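Long-range contact in beta-d-glucoside glucohydrolase (Hypocrea jecorina, PDB 3ZZ1), which probably hydrolyses terminal, non-reducing beta-D-glucosyl residues, releasing beta-D-glucose, as a secreted family 3 glycosidase of cellulose degradation: residues I90-K102 and A140-V153. Sequence-based numbering, arbitrary orientation.
Sequences IRERGQFIGEEVK and AMGQTINGIQSVGV
Asn-146 OD1 takes two N-H groups from Arg-91: NE, in the plane of the amide carbonyl, at a modelled 2.5 Å that is unusually short and doubtful in its exact length, and NH2 more weakly at 3.1 Å. With CG anti to the backbone N (chi1 -164°) and the chain extended to NE, Arg-91 lies across the helix 140-150, one guanidinium face over Gly-147 CA, its plane turned 63° from that of the Asn-146 amide. With an alanine here, Asn-146 OD1 would probably lose both donors and Gly-147 its cover. Behind it the backbones nearly touch: the helix axes approach to 6.4 Å at -32°, a spacing permitted by Gly-94, Gly-98 (a GxxxG pair) and Gly-147, where a CB would clash. CA-H...O contacts run both ways, Ile-148 CA to Gly-94 O and Gln-95 CA to Gly-147 O, each 3.3 Å. A water joins Ile-90 O, Thr-144 OG1 and Arg-93 NH1, while Arg-93 NH2 bonds Thr-76 O. At the far end Val-101 CG1 meets Val-153 CG1 at 3.6 Å. In the TIM-barrel-like N-terminal domain, these helices pack against neighbouring parallel strands 108-109 and 154-160: Val-101 and Ile-148 touch Ile-109, Ile-148 also Ala-155; Arg-93 and Phe-96 touch helix 320-329.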
loop_
_atom_site.group_PDB
_atom_site.type_symbol
_atom_site.label_atom_id
_atom_site.label_comp_id
_atom_site.label_asym_id
_atom_site.label_seq_id
_atom_site.Cartn_x
_atom_site.Cartn_y
_atom_site.Cartn_z
ATOM N N ILE A 90 5.357 1.475 -10.132
ATOM C CA ILE A 90 4.922 0.507 -9.130
ATOM C C ILE A 90 5.543 -0.869 -9.368
ATOM O O ILE A 90 6.046 -1.485 -8.428
ATOM C CB ILE A 90 3.378 0.436 -9.035
ATOM C CG1 ILE A 90 2.832 1.760 -8.489
ATOM C CG2 ILE A 90 2.932 -0.735 -8.139
ATOM C CD1 ILE A 90 1.372 2.035 -8.824
ATOM N N ARG A 91 5.534 -1.337 -10.619
ATOM C CA ARG A 91 6.172 -2.619 -10.954
ATOM C C ARG A 91 7.683 -2.568 -10.711
ATOM O O ARG A 91 8.261 -3.506 -10.146
ATOM C CB ARG A 91 5.890 -3.042 -12.398
ATOM C CG ARG A 91 6.192 -4.521 -12.646
ATOM C CD ARG A 91 6.520 -4.849 -14.094
ATOM N NE ARG A 91 6.929 -6.254 -14.210
ATOM C CZ ARG A 91 8.190 -6.692 -14.182
ATOM N NH1 ARG A 91 9.208 -5.842 -14.064
ATOM N NH2 ARG A 91 8.435 -7.991 -14.281
ATOM N N GLU A 92 8.310 -1.471 -11.135
ATOM C CA GLU A 92 9.752 -1.287 -10.967
ATOM C C GLU A 92 10.166 -1.338 -9.497
ATOM O O GLU A 92 11.170 -1.974 -9.150
ATOM C CB GLU A 92 10.219 0.026 -11.618
ATOM C CG GLU A 92 11.673 0.362 -11.349
ATOM C CD GLU A 92 12.104 1.646 -12.026
ATOM O OE1 GLU A 92 12.438 1.595 -13.225
ATOM O OE2 GLU A 92 12.083 2.705 -11.366
ATOM N N ARG A 93 9.390 -0.666 -8.646
ATOM C CA ARG A 93 9.590 -0.706 -7.198
ATOM C C ARG A 93 9.636 -2.156 -6.701
ATOM O O ARG A 93 10.521 -2.529 -5.929
ATOM C CB ARG A 93 8.488 0.086 -6.485
ATOM C CG ARG A 93 8.653 0.226 -4.971
ATOM C CD ARG A 93 7.559 1.135 -4.388
ATOM N NE ARG A 93 7.437 1.060 -2.924
ATOM C CZ ARG A 93 6.799 0.093 -2.262
ATOM N NH1 ARG A 93 6.237 -0.917 -2.918
ATOM N NH2 ARG A 93 6.738 0.119 -0.937
ATOM N N GLY A 94 8.690 -2.966 -7.165
ATOM C CA GLY A 94 8.658 -4.394 -6.840
ATOM C C GLY A 94 9.893 -5.137 -7.322
ATOM O O GLY A 94 10.490 -5.907 -6.568
ATOM N N GLN A 95 10.280 -4.897 -8.575
ATOM C CA GLN A 95 11.475 -5.509 -9.163
ATOM C C GLN A 95 12.741 -5.162 -8.381
ATOM O O GLN A 95 13.567 -6.035 -8.088
ATOM C CB GLN A 95 11.637 -5.090 -10.632
ATOM C CG GLN A 95 12.878 -5.694 -11.324
ATOM C CD GLN A 95 13.185 -5.056 -12.672
ATOM O OE1 GLN A 95 14.299 -4.580 -12.908
ATOM N NE2 GLN A 95 12.196 -5.038 -13.559
ATOM N N PHE A 96 12.875 -3.885 -8.045
ATOM C CA PHE A 96 14.051 -3.385 -7.344
ATOM C C PHE A 96 14.114 -3.950 -5.921
ATOM O O PHE A 96 15.182 -4.360 -5.466
ATOM C CB PHE A 96 14.061 -1.850 -7.355
ATOM C CG PHE A 96 14.478 -1.238 -8.678
ATOM C CD1 PHE A 96 14.607 -2.011 -9.833
ATOM C CD2 PHE A 96 14.726 0.127 -8.766
ATOM C CE1 PHE A 96 14.991 -1.437 -11.050
ATOM C CE2 PHE A 96 15.113 0.717 -9.978
ATOM C CZ PHE A 96 15.250 -0.069 -11.120
ATOM N N ILE A 97 12.968 -3.989 -5.238
ATOM C CA ILE A 97 12.855 -4.652 -3.931
ATOM C C ILE A 97 13.241 -6.127 -4.049
ATOM O O ILE A 97 14.018 -6.635 -3.243
ATOM C CB ILE A 97 11.430 -4.505 -3.311
ATOM C CG1 ILE A 97 11.231 -3.084 -2.772
ATOM C CG2 ILE A 97 11.203 -5.523 -2.186
ATOM C CD1 ILE A 97 9.797 -2.711 -2.470
ATOM N N GLY A 98 12.701 -6.797 -5.065
ATOM C CA GLY A 98 13.033 -8.192 -5.349
ATOM C C GLY A 98 14.527 -8.410 -5.504
ATOM O O GLY A 98 15.093 -9.331 -4.905
ATOM N N GLU A 99 15.164 -7.551 -6.302
ATOM C CA GLU A 99 16.611 -7.626 -6.545
ATOM C C GLU A 99 17.428 -7.555 -5.257
ATOM O O GLU A 99 18.357 -8.346 -5.062
ATOM C CB GLU A 99 17.060 -6.532 -7.517
ATOM C CG GLU A 99 16.764 -6.859 -8.974
ATOM C CD GLU A 99 17.065 -5.712 -9.925
ATOM O OE1 GLU A 99 17.832 -4.799 -9.555
ATOM O OE2 GLU A 99 16.536 -5.729 -11.055
ATOM N N GLU A 100 17.062 -6.621 -4.381
ATOM C CA GLU A 100 17.770 -6.418 -3.114
ATOM C C GLU A 100 17.544 -7.564 -2.136
ATOM O O GLU A 100 18.466 -7.972 -1.431
ATOM C CB GLU A 100 17.379 -5.079 -2.480
ATOM C CG GLU A 100 17.679 -3.897 -3.389
ATOM C CD GLU A 100 17.928 -2.593 -2.655
ATOM O OE1 GLU A 100 17.790 -2.556 -1.418
ATOM O OE2 GLU A 100 18.270 -1.596 -3.334
ATOM N N VAL A 101 16.317 -8.082 -2.109
ATOM C CA VAL A 101 15.959 -9.209 -1.246
ATOM C C VAL A 101 16.757 -10.466 -1.608
ATOM O O VAL A 101 17.360 -11.089 -0.727
ATOM C CB VAL A 101 14.433 -9.483 -1.266
ATOM C CG1 VAL A 101 14.090 -10.720 -0.460
ATOM C CG2 VAL A 101 13.670 -8.274 -0.722
ATOM N N LYS A 102 16.776 -10.818 -2.897
ATOM C CA LYS A 102 17.535 -11.973 -3.376
ATOM C C LYS A 102 19.027 -11.768 -3.137
ATOM O O LYS A 102 19.720 -12.671 -2.653
ATOM C CB LYS A 102 17.256 -12.226 -4.862
ATOM C CG LYS A 102 17.902 -13.487 -5.425
ATOM C CD LYS A 102 17.223 -13.915 -6.714
ATOM C CE LYS A 102 17.968 -15.060 -7.384
ATOM N NZ LYS A 102 19.195 -14.589 -8.081
ATOM N N ALA A 140 -2.159 -2.152 -7.982
ATOM C CA ALA A 140 -0.849 -1.968 -7.361
ATOM C C ALA A 140 -0.298 -3.276 -6.776
ATOM O O ALA A 140 0.875 -3.598 -6.980
ATOM C CB ALA A 140 -0.901 -0.867 -6.304
ATOM N N MET A 141 -1.142 -4.034 -6.074
ATOM C CA MET A 141 -0.739 -5.346 -5.551
ATOM C C MET A 141 -0.175 -6.245 -6.648
ATOM O O MET A 141 0.949 -6.744 -6.532
ATOM C CB MET A 141 -1.902 -6.055 -4.846
ATOM C CG MET A 141 -2.256 -5.501 -3.461
ATOM S SD MET A 141 -0.966 -5.629 -2.212
ATOM C CE MET A 141 -1.029 -7.368 -1.768
ATOM N N GLY A 142 -0.957 -6.432 -7.710
ATOM C CA GLY A 142 -0.570 -7.259 -8.849
ATOM C C GLY A 142 0.712 -6.821 -9.533
ATOM O O GLY A 142 1.552 -7.657 -9.873
ATOM N N GLN A 143 0.864 -5.509 -9.731
ATOM C CA GLN A 143 2.065 -4.964 -10.369
ATOM C C GLN A 143 3.304 -5.167 -9.497
ATOM O O GLN A 143 4.379 -5.481 -10.009
ATOM C CB GLN A 143 1.893 -3.480 -10.729
ATOM C CG GLN A 143 0.857 -3.186 -11.833
ATOM C CD GLN A 143 1.323 -3.534 -13.253
ATOM O OE1 GLN A 143 0.498 -3.666 -14.158
ATOM N NE2 GLN A 143 2.637 -3.678 -13.451
ATOM N N THR A 144 3.145 -4.999 -8.185
ATOM C CA THR A 144 4.261 -5.099 -7.234
ATOM C C THR A 144 4.739 -6.543 -7.098
ATOM O O THR A 144 5.940 -6.805 -7.020
ATOM C CB THR A 144 3.871 -4.542 -5.840
ATOM O OG1 THR A 144 3.379 -3.206 -5.984
ATOM C CG2 THR A 144 5.058 -4.538 -4.879
ATOM N N ILE A 145 3.787 -7.469 -7.078
ATOM C CA ILE A 145 4.080 -8.891 -6.924
ATOM C C ILE A 145 4.703 -9.463 -8.195
ATOM O O ILE A 145 5.642 -10.247 -8.117
ATOM C CB ILE A 145 2.821 -9.675 -6.469
ATOM C CG1 ILE A 145 2.574 -9.410 -4.980
ATOM C CG2 ILE A 145 2.957 -11.171 -6.726
ATOM C CD1 ILE A 145 1.144 -9.593 -4.546
ATOM N N ASN A 146 4.193 -9.054 -9.358
ATOM C CA ASN A 146 4.848 -9.371 -10.631
ATOM C C ASN A 146 6.316 -8.932 -10.585
ATOM O O ASN A 146 7.214 -9.708 -10.910
ATOM C CB ASN A 146 4.121 -8.705 -11.807
ATOM C CG ASN A 146 4.738 -9.059 -13.161
ATOM O OD1 ASN A 146 5.438 -8.245 -13.775
ATOM N ND2 ASN A 146 4.478 -10.281 -13.632
ATOM N N GLY A 147 6.543 -7.698 -10.141
ATOM C CA GLY A 147 7.885 -7.142 -10.012
ATOM C C GLY A 147 8.790 -7.938 -9.087
ATOM O O GLY A 147 9.868 -8.373 -9.499
ATOM N N ILE A 148 8.351 -8.128 -7.842
ATOM C CA ILE A 148 9.119 -8.883 -6.847
ATOM C C ILE A 148 9.431 -10.290 -7.356
ATOM O O ILE A 148 10.594 -10.708 -7.368
ATOM C CB ILE A 148 8.388 -8.979 -5.476
ATOM C CG1 ILE A 148 8.220 -7.595 -4.841
ATOM C CG2 ILE A 148 9.144 -9.906 -4.508
ATOM C CD1 ILE A 148 7.128 -7.543 -3.766
ATOM N N GLN A 149 8.398 -11.009 -7.791
ATOM C CA GLN A 149 8.544 -12.433 -8.120
ATOM C C GLN A 149 9.234 -12.714 -9.456
ATOM O O GLN A 149 9.716 -13.823 -9.682
ATOM C CB GLN A 149 7.202 -13.168 -7.992
ATOM C CG GLN A 149 6.599 -13.062 -6.582
ATOM C CD GLN A 149 5.470 -14.048 -6.307
ATOM O OE1 GLN A 149 4.869 -14.612 -7.225
ATOM N NE2 GLN A 149 5.172 -14.251 -5.031
ATOM N N SER A 150 9.321 -11.709 -10.323
ATOM C CA SER A 150 10.066 -11.849 -11.582
ATOM C C SER A 150 11.560 -12.051 -11.315
ATOM O O SER A 150 12.284 -12.582 -12.160
ATOM C CB SER A 150 9.882 -10.614 -12.461
ATOM O OG SER A 150 10.633 -9.526 -11.947
ATOM N N VAL A 151 11.997 -11.608 -10.136
ATOM C CA VAL A 151 13.389 -11.690 -9.699
ATOM C C VAL A 151 13.682 -13.059 -9.081
ATOM O O VAL A 151 14.838 -13.471 -8.983
ATOM C CB VAL A 151 13.712 -10.557 -8.681
ATOM C CG1 VAL A 151 15.126 -10.702 -8.109
ATOM C CG2 VAL A 151 13.536 -9.197 -9.336
ATOM N N GLY A 152 12.631 -13.762 -8.674
ATOM C CA GLY A 152 12.776 -15.093 -8.094
ATOM C C GLY A 152 12.708 -15.045 -6.582
ATOM O O GLY A 152 13.357 -15.835 -5.889
ATOM N N VAL A 153 11.910 -14.105 -6.083
ATOM C CA VAL A 153 11.703 -13.907 -4.654
ATOM C C VAL A 153 10.234 -14.160 -4.355
ATOM O O VAL A 153 9.375 -13.851 -5.182
ATOM C CB VAL A 153 12.086 -12.455 -4.236
ATOM C CG1 VAL A 153 11.771 -12.187 -2.759
ATOM C CG2 VAL A 153 13.555 -12.190 -4.528
HETATM O O HOH W 1 5.469 -1.217 -5.687
#